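Local coordinates for uncharacterized protein lp_2664 (Lactobacillus plantarum WCFS1, PDB 2PJQ) that is of unknown function but belongs to the HD-domain family, whose members are often metal-dependent phosphohydrolases, at residues L53-A58 with S118-V123; Q79-Q84 with A97-I102; R140-S145 with G173-H178. One frame throughout, in Å; residues are numbered along the deposited sequence.

Contact 1. Residues L53-A58 with S118-V123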
ATOM      1  N   LEU B  53     -16.808 -10.503  27.543  1.00 13.97           N
ATOM      2  CA  LEU B  53     -16.760 -10.802  26.122  1.00 15.53           C
ATOM      3  C   LEU B  53     -17.617  -9.911  25.238  1.00 16.56           C
ATOM      4  O   LEU B  53     -17.086  -9.136  24.446  1.00 17.42           O
ATOM      5  CB  LEU B  53     -17.157 -12.254  25.889  1.00 17.20           C
ATOM      6  CG  LEU B  53     -16.646 -12.887  24.605  1.00 16.15           C
ATOM      7  CD1 LEU B  53     -15.121 -12.933  24.642  1.00 14.87           C
ATOM      8  CD2 LEU B  53     -17.227 -14.283  24.466  1.00 17.66           C
ATOM      9  N   ASN B  54     -18.939 -10.026  25.377  1.00 17.83           N
ATOM     10  CA  ASN B  54     -19.888  -9.245  24.572  1.00 17.04           C
ATOM     11  C   ASN B  54     -19.715  -7.732  24.494  1.00 15.23           C
ATOM     12  O   ASN B  54     -20.067  -7.135  23.486  1.00 17.92           O
ATOM     13  CB  ASN B  54     -21.316  -9.548  25.011  1.00 17.39           C
ATOM     14  CG  ASN B  54     -21.702 -10.978  24.741  1.00 19.37           C
ATOM     15  OD1 ASN B  54     -20.838 -11.822  24.473  1.00 19.68           O
ATOM     16  ND2 ASN B  54     -22.997 -11.271  24.821  1.00 19.52           N
ATOM     17  N   LEU B  55     -19.209  -7.096  25.540  1.00  9.85           N
ATOM     18  CA  LEU B  55     -19.018  -5.656  25.478  1.00  7.42           C
ATOM     19  C   LEU B  55     -17.824  -5.451  24.562  1.00  9.20           C
ATOM     20  O   LEU B  55     -17.842  -4.588  23.678  1.00  8.97           O
ATOM     21  CB  LEU B  55     -18.684  -5.088  26.858  1.00  6.86           C
ATOM     22  CG  LEU B  55     -18.792  -3.584  27.155  1.00  5.13           C
ATOM     23  CD1 LEU B  55     -17.923  -3.264  28.362  1.00  1.16           C
ATOM     24  CD2 LEU B  55     -18.354  -2.746  25.977  1.00  4.62           C
ATOM     25  N   THR B  56     -16.783  -6.255  24.796  1.00  8.77           N
ATOM     26  CA  THR B  56     -15.535  -6.192  24.041  1.00  6.07           C
ATOM     27  C   THR B  56     -15.732  -6.288  22.535  1.00  6.33           C
ATOM     28  O   THR B  56     -15.391  -5.368  21.798  1.00  6.75           O
ATOM     29  CB  THR B  56     -14.562  -7.328  24.472  1.00  8.15           C
ATOM     30  OG1 THR B  56     -14.240  -7.185  25.857  1.00 11.35           O
ATOM     31  CG2 THR B  56     -13.263  -7.262  23.694  1.00  7.73           C
ATOM     32  N   LEU B  57     -16.282  -7.405  22.074  1.00  7.89           N
ATOM     33  CA  LEU B  57     -16.461  -7.596  20.644  1.00  7.08           C
ATOM     34  C   LEU B  57     -17.335  -6.503  20.088  1.00  6.48           C
ATOM     35  O   LEU B  57     -17.048  -5.964  19.019  1.00  5.77           O
ATOM     36  CB  LEU B  57     -17.078  -8.960  20.343  1.00  6.44           C
ATOM     37  CG  LEU B  57     -16.354 -10.125  21.001  1.00  7.40           C
ATOM     38  CD1 LEU B  57     -16.961 -11.425  20.529  1.00  9.34           C
ATOM     39  CD2 LEU B  57     -14.870 -10.055  20.665  1.00  9.46           C
ATOM     40  N   ALA B  58     -18.401  -6.185  20.818  1.00  6.51           N
ATOM     41  CA  ALA B  58     -19.332  -5.148  20.404  1.00  4.71           C
ATOM     42  C   ALA B  58     -18.517  -3.907  20.078  1.00  5.58           C
ATOM     43  O   ALA B  58     -18.557  -3.411  18.945  1.00  8.11           O
ATOM     44  CB  ALA B  58     -20.315  -4.863  21.509  1.00  1.00           C
ATOM     45  N   SER B 118     -10.966   0.932  30.083  1.00 44.27           N
ATOM     46  CA  SER B 118     -11.544  -0.239  30.753  1.00 37.94           C
ATOM     47  C   SER B 118     -10.629  -1.423  30.470  1.00 34.13           C
ATOM     48  O   SER B 118      -9.574  -1.267  29.854  1.00 33.12           O
ATOM     49  CB  SER B 118     -12.924  -0.596  30.185  1.00 37.39           C
ATOM     50  OG  SER B 118     -13.762   0.532  30.076  1.00 38.29           O
ATOM     51  N   LEU B 119     -11.030  -2.607  30.920  1.00 29.49           N
ATOM     52  CA  LEU B 119     -10.240  -3.788  30.644  1.00 24.07           C
ATOM     53  C   LEU B 119     -10.709  -4.212  29.269  1.00 22.44           C
ATOM     54  O   LEU B 119      -9.925  -4.688  28.444  1.00 23.01           O
ATOM     55  CB  LEU B 119     -10.525  -4.904  31.639  1.00 18.58           C
ATOM     56  CG  LEU B 119      -9.794  -6.228  31.378  1.00 15.52           C
ATOM     57  CD1 LEU B 119      -8.302  -6.089  31.633  1.00 11.21           C
ATOM     58  CD2 LEU B 119     -10.387  -7.298  32.271  1.00 15.20           C
ATOM     59  N   GLU B 120     -12.000  -4.023  29.019  1.00 15.80           N
ATOM     60  CA  GLU B 120     -12.541  -4.388  27.728  1.00 12.68           C
ATOM     61  C   GLU B 120     -11.994  -3.407  26.727  1.00 12.15           C
ATOM     62  O   GLU B 120     -11.791  -3.751  25.575  1.00 14.05           O
ATOM     63  CB  GLU B 120     -14.066  -4.361  27.728  1.00 12.37           C
ATOM     64  CG  GLU B 120     -14.702  -3.886  29.021  1.00 11.25           C
ATOM     65  CD  GLU B 120     -14.343  -4.751  30.197  1.00  8.71           C
ATOM     66  OE1 GLU B 120     -14.732  -5.935  30.200  1.00  7.21           O
ATOM     67  OE2 GLU B 120     -13.664  -4.242  31.114  1.00 11.07           O
ATOM     68  N   GLY B 121     -11.728  -2.184  27.175  1.00 12.21           N
ATOM     69  CA  GLY B 121     -11.174  -1.178  26.276  1.00 11.76           C
ATOM     70  C   GLY B 121      -9.732  -1.500  25.892  1.00 10.50           C
ATOM     71  O   GLY B 121      -9.355  -1.473  24.728  1.00  8.06           O
ATOM     72  N   GLN B 122      -8.915  -1.805  26.889  1.00 11.69           N
ATOM     73  CA  GLN B 122      -7.530  -2.139  26.640  1.00 12.35           C
ATOM     74  C   GLN B 122      -7.496  -3.300  25.679  1.00 12.53           C
ATOM     75  O   GLN B 122      -6.616  -3.388  24.833  1.00 13.53           O
ATOM     76  CB  GLN B 122      -6.845  -2.529  27.939  1.00 19.12           C
ATOM     77  CG  GLN B 122      -6.734  -1.371  28.923  1.00 21.82           C
ATOM     78  CD  GLN B 122      -6.246  -1.799  30.291  1.00 22.15           C
ATOM     79  OE1 GLN B 122      -5.604  -2.848  30.451  1.00 21.15           O
ATOM     80  NE2 GLN B 122      -6.538  -0.980  31.292  1.00 24.96           N
ATOM     81  N   VAL B 123      -8.468  -4.195  25.795  1.00 12.39           N
ATOM     82  CA  VAL B 123      -8.500  -5.336  24.900  1.00 10.99           C
ATOM     83  C   VAL B 123      -8.869  -4.941  23.466  1.00 10.58           C
ATOM     84  O   VAL B 123      -8.247  -5.405  22.520  1.00  9.98           O
ATOM     85  CB  VAL B 123      -9.458  -6.426  25.418  1.00 12.39           C
ATOM     86  CG1 VAL B 123      -9.672  -7.488  24.346  1.00 13.70           C
ATOM     87  CG2 VAL B 123      -8.859  -7.087  26.649  1.00 12.19           C
TER
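Glu120 lies across Leu55 and Thr56 where two helices of the HD domain meet. Helix 53-62 and helix 119-130 are both at their first turns here. The two short axes approach to 9.0 Å and run at 41° to each other. The backbones are nearest at Thr56 and Glu120, whose CA atoms are 5.1 Å apart.

Glu120 can be followed outward from its backbone. Its CB packs on Thr56 OG1 at 3.4 Å. CG then turns to Leu55 and meets the methyl CD1 at 3.3 Å, the two side chains crossing at about a right angle. Beyond CG the chain bends at chi2 (-60°), which folds the carboxylate back toward the start of both helices. OE1 accepts from Asn52 N, the residue just ahead of helix 53-62. OE2 takes a weak, poorly aligned bond from Leu119 N at 3.1 Å. The carboxylate therefore sits beside backbone N-H groups at two helix starts, a setting that would probably favour its negative charge.

Leu55 reaches the aliphatic part of Glu120 because its CG stands anti to the backbone N (chi1 -164°). Thr56 is divided between polar and apolar partners. Its OG1 is hydrogen-bonded to Asn52 O, one turn back on its own chain. Toward Glu120 the hydroxyl meets only carbon, so that contact is van der Waals packing. Elsewhere on helix 53-62, Leu53 and Leu57 rest on helix 32-49. One turn after Glu120, Val123 continues the same face of helix 119-130. Its CG1 meets the Thr56 methyl CG2 at 3.7 Å.

Contact 2. Residues Q79-Q84 with A97-I102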
ATOM      1  N   GLN B  79     -24.625   9.566  14.998  1.00 24.16           N
ATOM      2  CA  GLN B  79     -26.072   9.602  15.044  1.00 24.46           C
ATOM      3  C   GLN B  79     -26.724   8.432  14.311  1.00 22.81           C
ATOM      4  O   GLN B  79     -27.937   8.271  14.356  1.00 24.43           O
ATOM      5  CB  GLN B  79     -26.575  10.959  14.536  1.00 31.77           C
ATOM      6  CG  GLN B  79     -27.255  10.963  13.197  1.00 37.38           C
ATOM      7  CD  GLN B  79     -27.353  12.368  12.643  1.00 41.45           C
ATOM      8  OE1 GLN B  79     -27.635  13.313  13.387  1.00 45.54           O
ATOM      9  NE2 GLN B  79     -27.123  12.519  11.337  1.00 39.97           N
ATOM     10  N   ASP B  80     -25.927   7.601  13.645  1.00 21.01           N
ATOM     11  CA  ASP B  80     -26.484   6.422  12.985  1.00 18.04           C
ATOM     12  C   ASP B  80     -26.370   5.217  13.908  1.00 15.34           C
ATOM     13  O   ASP B  80     -27.340   4.503  14.126  1.00 15.20           O
ATOM     14  CB  ASP B  80     -25.779   6.117  11.661  1.00 24.92           C
ATOM     15  CG  ASP B  80     -26.419   6.837  10.475  1.00 27.27           C
ATOM     16  OD1 ASP B  80     -27.659   7.032  10.488  1.00 26.80           O
ATOM     17  OD2 ASP B  80     -25.685   7.193   9.525  1.00 27.91           O
ATOM     18  N   LEU B  81     -25.184   5.002  14.465  1.00 14.54           N
ATOM     19  CA  LEU B  81     -24.966   3.875  15.365  1.00 13.91           C
ATOM     20  C   LEU B  81     -25.967   3.845  16.528  1.00 13.69           C
ATOM     21  O   LEU B  81     -26.357   2.769  16.991  1.00 12.13           O
ATOM     22  CB  LEU B  81     -23.530   3.893  15.912  1.00 12.20           C
ATOM     23  CG  LEU B  81     -23.212   2.863  17.010  1.00 10.96           C
ATOM     24  CD1 LEU B  81     -23.362   1.444  16.464  1.00  9.23           C
ATOM     25  CD2 LEU B  81     -21.810   3.078  17.533  1.00  9.73           C
ATOM     26  N   ILE B  82     -26.382   5.012  17.013  1.00 12.68           N
ATOM     27  CA  ILE B  82     -27.347   5.018  18.114  1.00 13.45           C
ATOM     28  C   ILE B  82     -28.683   4.481  17.595  1.00  9.55           C
ATOM     29  O   ILE B  82     -29.304   3.619  18.213  1.00  8.13           O
ATOM     30  CB  ILE B  82     -27.562   6.446  18.724  1.00 21.70           C
ATOM     31  CG1 ILE B  82     -26.333   6.898  19.524  1.00 22.93           C
ATOM     32  CG2 ILE B  82     -28.712   6.418  19.699  1.00 24.31           C
ATOM     33  CD1 ILE B  82     -25.105   7.129  18.695  1.00 25.39           C
ATOM     34  N   VAL B  83     -29.115   4.992  16.451  1.00  9.01           N
ATOM     35  CA  VAL B  83     -30.358   4.539  15.854  1.00  8.35           C
ATOM     36  C   VAL B  83     -30.323   3.020  15.849  1.00  8.39           C
ATOM     37  O   VAL B  83     -31.329   2.374  16.118  1.00  9.63           O
ATOM     38  CB  VAL B  83     -30.521   5.107  14.402  1.00  7.35           C
ATOM     39  CG1 VAL B  83     -31.718   4.489  13.697  1.00  1.35           C
ATOM     40  CG2 VAL B  83     -30.713   6.624  14.474  1.00  6.22           C
ATOM     41  N   GLN B  84     -29.154   2.445  15.584  1.00 10.02           N
ATOM     42  CA  GLN B  84     -29.020   0.988  15.569  1.00  9.88           C
ATOM     43  C   GLN B  84     -29.041   0.386  16.985  1.00 10.44           C
ATOM     44  O   GLN B  84     -29.802  -0.537  17.278  1.00 10.62           O
ATOM     45  CB  GLN B  84     -27.726   0.572  14.861  1.00  4.60           C
ATOM     46  CG  GLN B  84     -27.501  -0.942  14.852  1.00  4.04           C
ATOM     47  CD  GLN B  84     -28.717  -1.702  14.319  1.00  5.32           C
ATOM     48  OE1 GLN B  84     -29.409  -1.214  13.426  1.00  5.32           O
ATOM     49  NE2 GLN B  84     -28.973  -2.900  14.861  1.00  1.27           N
ATOM     50  N   ALA B  97     -21.021   2.487  27.859  1.00  1.00           N
ATOM     51  CA  ALA B  97     -19.787   1.708  27.897  1.00  1.00           C
ATOM     52  C   ALA B  97     -19.159   1.429  26.528  1.00  1.60           C
ATOM     53  O   ALA B  97     -17.963   1.137  26.438  1.00  1.00           O
ATOM     54  CB  ALA B  97     -20.011   0.388  28.648  1.00  1.00           C
ATOM     55  N   ILE B  98     -19.968   1.525  25.475  1.00  1.00           N
ATOM     56  CA  ILE B  98     -19.512   1.291  24.114  1.00  1.00           C
ATOM     57  C   ILE B  98     -18.773   2.506  23.562  1.00  1.00           C
ATOM     58  O   ILE B  98     -17.757   2.375  22.893  1.00  1.00           O
ATOM     59  CB  ILE B  98     -20.708   0.953  23.212  1.00  7.05           C
ATOM     60  CG1 ILE B  98     -21.346  -0.344  23.710  1.00  9.46           C
ATOM     61  CG2 ILE B  98     -20.271   0.837  21.745  1.00  5.67           C
ATOM     62  CD1 ILE B  98     -22.577  -0.789  22.949  1.00 10.56           C
ATOM     63  N   PHE B  99     -19.282   3.701  23.830  1.00  1.58           N
ATOM     64  CA  PHE B  99     -18.604   4.887  23.334  1.00  2.12           C
ATOM     65  C   PHE B  99     -17.402   5.165  24.189  1.00  1.67           C
ATOM     66  O   PHE B  99     -16.397   5.700  23.710  1.00  1.00           O
ATOM     67  CB  PHE B  99     -19.538   6.074  23.320  1.00  2.54           C
ATOM     68  CG  PHE B  99     -20.546   6.021  22.205  1.00  6.90           C
ATOM     69  CD1 PHE B  99     -20.197   6.414  20.921  1.00  7.24           C
ATOM     70  CD2 PHE B  99     -21.842   5.565  22.436  1.00  7.81           C
ATOM     71  CE1 PHE B  99     -21.121   6.357  19.887  1.00  8.92           C
ATOM     72  CE2 PHE B  99     -22.769   5.505  21.410  1.00  8.39           C
ATOM     73  CZ  PHE B  99     -22.407   5.905  20.129  1.00  7.98           C
ATOM     74  N   ALA B 100     -17.506   4.755  25.451  1.00  1.00           N
ATOM     75  CA  ALA B 100     -16.439   4.915  26.415  1.00  1.00           C
ATOM     76  C   ALA B 100     -15.174   4.350  25.804  1.00  1.03           C
ATOM     77  O   ALA B 100     -14.097   4.916  25.939  1.00  1.32           O
ATOM     78  CB  ALA B 100     -16.772   4.161  27.668  1.00  2.27           C
ATOM     79  N   ILE B 101     -15.319   3.222  25.119  1.00  6.03           N
ATOM     80  CA  ILE B 101     -14.188   2.575  24.479  1.00  9.27           C
ATOM     81  C   ILE B 101     -13.845   3.276  23.163  1.00 12.42           C
ATOM     82  O   ILE B 101     -13.008   4.166  23.101  1.00 10.90           O
ATOM     83  CB  ILE B 101     -14.502   1.090  24.191  1.00  7.34           C
ATOM     84  CG1 ILE B 101     -14.634   0.326  25.509  1.00  5.89           C
ATOM     85  CG2 ILE B 101     -13.403   0.480  23.316  1.00  7.31           C
ATOM     86  CD1 ILE B 101     -15.118  -1.094  25.355  1.00  5.92           C
ATOM     87  N   ILE B 102     -14.512   2.850  22.110  1.00 19.06           N
ATOM     88  CA  ILE B 102     -14.320   3.398  20.788  1.00 23.76           C
ATOM     89  C   ILE B 102     -13.767   4.811  20.766  1.00 26.04           C
ATOM     90  O   ILE B 102     -12.679   5.048  20.243  1.00 28.73           O
ATOM     91  CB  ILE B 102     -15.635   3.385  20.045  1.00 24.12           C
ATOM     92  CG1 ILE B 102     -16.238   1.988  20.132  1.00 23.57           C
ATOM     93  CG2 ILE B 102     -15.425   3.789  18.616  1.00 26.53           C
ATOM     94  CD1 ILE B 102     -17.647   1.961  19.659  1.00 28.14           C
TER
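Phe99 CG stands anti to its carbonyl carbon (chi1 -75°), which sends the ring out from helix 92-102 toward Leu81 and Ile82. Leu81 points its side chain at the ring. Ile82 starts less directly, since its CB does not point at the other helix. The turn at chi2 (67°) swings CD1 round to the ring.

The two aliphatic side chains converge on the far end of the phenyl ring. Leu81 CD2 lies 3.9 Å from Phe99 CZ and 4.1 Å from CE1. Leu81 and Phe99 approach from opposite directions. Ile82 crosses the phenylalanine at about a right angle and serves the other flank. Its CD1 is 3.3 Å from Phe99 CZ and 3.9 Å from CE2.

This is apolar packing between two successive helices of the all-helical HD domain, helix 74-87 and helix 92-102. The backbones stay well apart, with the CA atoms of Ile82 and Phe99 10.2 Å from each other. The phenyl ring bridges much of that distance. With an alanine in place of Phe99, Leu81 CD2 and Ile82 CD1 would probably lose their shared partner and a gap is likely to open between the helices.

The His78 ring also meets the Phe99 ring, their planes about 20° apart. Leu81 is buried, and it touches Leu62 of helix 53-62 and Tyr18 of helix 9-22. Ile102 also reaches Leu62, and it packs on His63.

Contact 3. Residues R140-S145 with G173-H178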
ATOM      1  N   ARG B 140      -1.674  -2.769   5.012  1.00  1.00           N
ATOM      2  CA  ARG B 140      -2.770  -1.851   5.298  1.00  1.00           C
ATOM      3  C   ARG B 140      -2.348  -0.394   5.365  1.00  1.00           C
ATOM      4  O   ARG B 140      -3.069   0.495   4.917  1.00  1.00           O
ATOM      5  CB  ARG B 140      -3.441  -2.212   6.609  1.00  4.63           C
ATOM      6  CG  ARG B 140      -4.170  -3.521   6.607  1.00  4.82           C
ATOM      7  CD  ARG B 140      -4.792  -3.647   7.956  1.00  4.58           C
ATOM      8  NE  ARG B 140      -5.644  -2.490   8.143  1.00  7.53           N
ATOM      9  CZ  ARG B 140      -5.917  -1.931   9.309  1.00  7.92           C
ATOM     10  NH1 ARG B 140      -5.395  -2.428  10.426  1.00  6.48           N
ATOM     11  NH2 ARG B 140      -6.710  -0.864   9.342  1.00  7.81           N
ATOM     12  N   ALA B 141      -1.188  -0.155   5.958  1.00  9.60           N
ATOM     13  CA  ALA B 141      -0.651   1.184   6.077  1.00  8.52           C
ATOM     14  C   ALA B 141      -0.571   1.800   4.686  1.00  9.94           C
ATOM     15  O   ALA B 141      -1.296   2.736   4.377  1.00 12.58           O
ATOM     16  CB  ALA B 141       0.724   1.136   6.704  1.00  2.93           C
ATOM     17  N   LEU B 142       0.294   1.278   3.835  1.00  5.02           N
ATOM     18  CA  LEU B 142       0.413   1.843   2.502  1.00  7.58           C
ATOM     19  C   LEU B 142      -0.844   1.718   1.645  1.00  7.58           C
ATOM     20  O   LEU B 142      -1.095   2.546   0.764  1.00  5.99           O
ATOM     21  CB  LEU B 142       1.618   1.232   1.764  1.00  7.74           C
ATOM     22  CG  LEU B 142       2.899   1.939   2.207  1.00  7.49           C
ATOM     23  CD1 LEU B 142       3.461   1.279   3.474  1.00  4.75           C
ATOM     24  CD2 LEU B 142       3.879   1.911   1.076  1.00  5.46           C
ATOM     25  N   TYR B 143      -1.630   0.679   1.892  1.00 12.91           N
ATOM     26  CA  TYR B 143      -2.853   0.474   1.125  1.00 11.71           C
ATOM     27  C   TYR B 143      -3.800   1.635   1.382  1.00 11.36           C
ATOM     28  O   TYR B 143      -4.647   1.965   0.553  1.00 11.81           O
ATOM     29  CB  TYR B 143      -3.489  -0.842   1.528  1.00  7.98           C
ATOM     30  CG  TYR B 143      -4.788  -1.119   0.851  1.00 10.62           C
ATOM     31  CD1 TYR B 143      -5.981  -0.569   1.330  1.00 13.39           C
ATOM     32  CD2 TYR B 143      -4.846  -1.955  -0.261  1.00 12.62           C
ATOM     33  CE1 TYR B 143      -7.207  -0.857   0.718  1.00 12.60           C
ATOM     34  CE2 TYR B 143      -6.064  -2.248  -0.879  1.00 13.45           C
ATOM     35  CZ  TYR B 143      -7.235  -1.700  -0.383  1.00 12.59           C
ATOM     36  OH  TYR B 143      -8.429  -2.024  -0.969  1.00 13.32           O
ATOM     37  N   TYR B 144      -3.646   2.256   2.544  1.00  8.54           N
ATOM     38  CA  TYR B 144      -4.458   3.400   2.916  1.00  7.66           C
ATOM     39  C   TYR B 144      -3.956   4.649   2.186  1.00  8.66           C
ATOM     40  O   TYR B 144      -4.746   5.484   1.726  1.00  8.31           O
ATOM     41  CB  TYR B 144      -4.375   3.619   4.418  1.00  6.11           C
ATOM     42  CG  TYR B 144      -5.116   4.850   4.881  1.00  6.37           C
ATOM     43  CD1 TYR B 144      -6.506   4.894   4.880  1.00  8.03           C
ATOM     44  CD2 TYR B 144      -4.423   5.979   5.293  1.00  3.15           C
ATOM     45  CE1 TYR B 144      -7.172   6.034   5.276  1.00 10.66           C
ATOM     46  CE2 TYR B 144      -5.075   7.110   5.684  1.00  3.63           C
ATOM     47  CZ  TYR B 144      -6.440   7.142   5.678  1.00  8.33           C
ATOM     48  OH  TYR B 144      -7.081   8.291   6.068  1.00 12.08           O
ATOM     49  N   SER B 145      -2.637   4.768   2.087  1.00  9.71           N
ATOM     50  CA  SER B 145      -2.003   5.894   1.418  1.00 10.55           C
ATOM     51  C   SER B 145      -2.380   5.904  -0.050  1.00 11.96           C
ATOM     52  O   SER B 145      -2.510   6.975  -0.651  1.00 12.38           O
ATOM     53  CB  SER B 145      -0.489   5.804   1.537  1.00  7.65           C
ATOM     54  OG  SER B 145      -0.122   5.535   2.868  1.00 10.21           O
ATOM     55  N   GLY B 173       0.882  13.294   6.712  1.00 47.38           N
ATOM     56  CA  GLY B 173       2.315  13.077   6.725  1.00 42.10           C
ATOM     57  C   GLY B 173       2.675  12.135   5.601  1.00 37.02           C
ATOM     58  O   GLY B 173       1.879  11.932   4.690  1.00 37.80           O
ATOM     59  N   THR B 174       3.868  11.562   5.638  1.00 32.36           N
ATOM     60  CA  THR B 174       4.242  10.619   4.594  1.00 29.09           C
ATOM     61  C   THR B 174       3.977   9.209   5.125  1.00 27.43           C
ATOM     62  O   THR B 174       3.912   8.988   6.336  1.00 26.43           O
ATOM     63  CB  THR B 174       5.720  10.758   4.212  1.00 28.76           C
ATOM     64  OG1 THR B 174       6.541  10.256   5.272  1.00 26.93           O
ATOM     65  CG2 THR B 174       6.062  12.212   3.969  1.00 27.41           C
ATOM     66  N   ALA B 175       3.816   8.258   4.216  1.00 24.57           N
ATOM     67  CA  ALA B 175       3.538   6.888   4.603  1.00 21.16           C
ATOM     68  C   ALA B 175       4.615   6.334   5.514  1.00 21.20           C
ATOM     69  O   ALA B 175       4.320   5.724   6.538  1.00 21.41           O
ATOM     70  CB  ALA B 175       3.415   6.035   3.375  1.00 23.39           C
ATOM     71  N   ILE B 176       5.872   6.528   5.138  1.00 22.64           N
ATOM     72  CA  ILE B 176       6.963   6.027   5.955  1.00 22.18           C
ATOM     73  C   ILE B 176       6.921   6.667   7.338  1.00 21.94           C
ATOM     74  O   ILE B 176       7.022   5.970   8.345  1.00 23.72           O
ATOM     75  CB  ILE B 176       8.341   6.316   5.308  1.00 24.47           C
ATOM     76  CG1 ILE B 176       8.487   5.538   3.995  1.00 23.94           C
ATOM     77  CG2 ILE B 176       9.460   5.915   6.266  1.00 26.14           C
ATOM     78  CD1 ILE B 176       8.653   4.033   4.167  1.00 23.84           C
ATOM     79  N   ASN B 177       6.760   7.986   7.394  1.00 19.71           N
ATOM     80  CA  ASN B 177       6.727   8.684   8.675  1.00 19.60           C
ATOM     81  C   ASN B 177       5.718   8.091   9.666  1.00 20.75           C
ATOM     82  O   ASN B 177       5.853   8.249  10.887  1.00 21.70           O
ATOM     83  CB  ASN B 177       6.422  10.173   8.473  1.00 20.79           C
ATOM     84  CG  ASN B 177       7.567  10.937   7.810  1.00 22.04           C
ATOM     85  OD1 ASN B 177       8.728  10.511   7.824  1.00 22.39           O
ATOM     86  ND2 ASN B 177       7.240  12.089   7.244  1.00 22.95           N
ATOM     87  N   HIS B 178       4.709   7.402   9.143  1.00 19.30           N
ATOM     88  CA  HIS B 178       3.693   6.804   9.991  1.00 17.07           C
ATOM     89  C   HIS B 178       4.266   5.708  10.877  1.00 14.95           C
ATOM     90  O   HIS B 178       3.829   5.538  12.010  1.00 13.84           O
ATOM     91  CB  HIS B 178       2.541   6.256   9.145  1.00 21.65           C
ATOM     92  CG  HIS B 178       1.274   6.081   9.918  1.00 24.52           C
ATOM     93  ND1 HIS B 178       0.833   7.017  10.832  1.00 24.24           N
ATOM     94  CD2 HIS B 178       0.369   5.076   9.942  1.00 25.95           C
ATOM     95  CE1 HIS B 178      -0.287   6.593  11.386  1.00 25.39           C
ATOM     96  NE2 HIS B 178      -0.590   5.417  10.866  1.00 26.29           N
TER
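Leu142 and Ser145 of helix 134-148 pack on Ala175, the first residue after the N-cap of helix 175-183. Ala141 comes first along the segment and points its CB at the second segment without touching it. Leu142 follows, and its CG lies 4.3 Å from the Ala175 methyl CB. Leu142 also touches Phe179 and Phe209, as well as Ala139 of the second subunit. Tyr143 points elsewhere and packs on Ile152 of the second subunit.

Ser145 closes the row. Its OG stands anti to the carbonyl carbon (chi1 -48°) and packs 3.6 Å from Ala175 CB. The same OG has a weak hydrogen bond with Glu150 OE1.

The Ala175 methyl touches both Leu142 and Ser145, with the CA atoms of Leu142 and Ala175 6.3 Å apart. Just before it, Thr174 is the N-cap of helix 175-183. Its OG1 accepts from Asn177 N, although the modelled position of OG1 is less certain. The whole is a buried helix-to-helix contact in which a helix start, with Thr174 at its N-cap position, packs on a helix that also faces the subunit interface.

How the contacts relate
Contacts 1 and 2 belong to one continuous body of packing within the HD domain. Their centres are 14 Å apart, and contact 2 is nested inside the loop closed by contact 1. Ile101 joins them: its CD1 is 3.7 Å from Leu55 CD2, and its CG1 is 3.9 Å from Gly121 CA. Contact 3 lies on the opposite side of the chain's centre, with its centre about 28 Å from each of the others. His63 and Asp64 directly follow helix 53-62, and Asp128 lies on helix 119-130. With His34 these converge in an HD-type pattern, probably a metal site, though no metal is bound there.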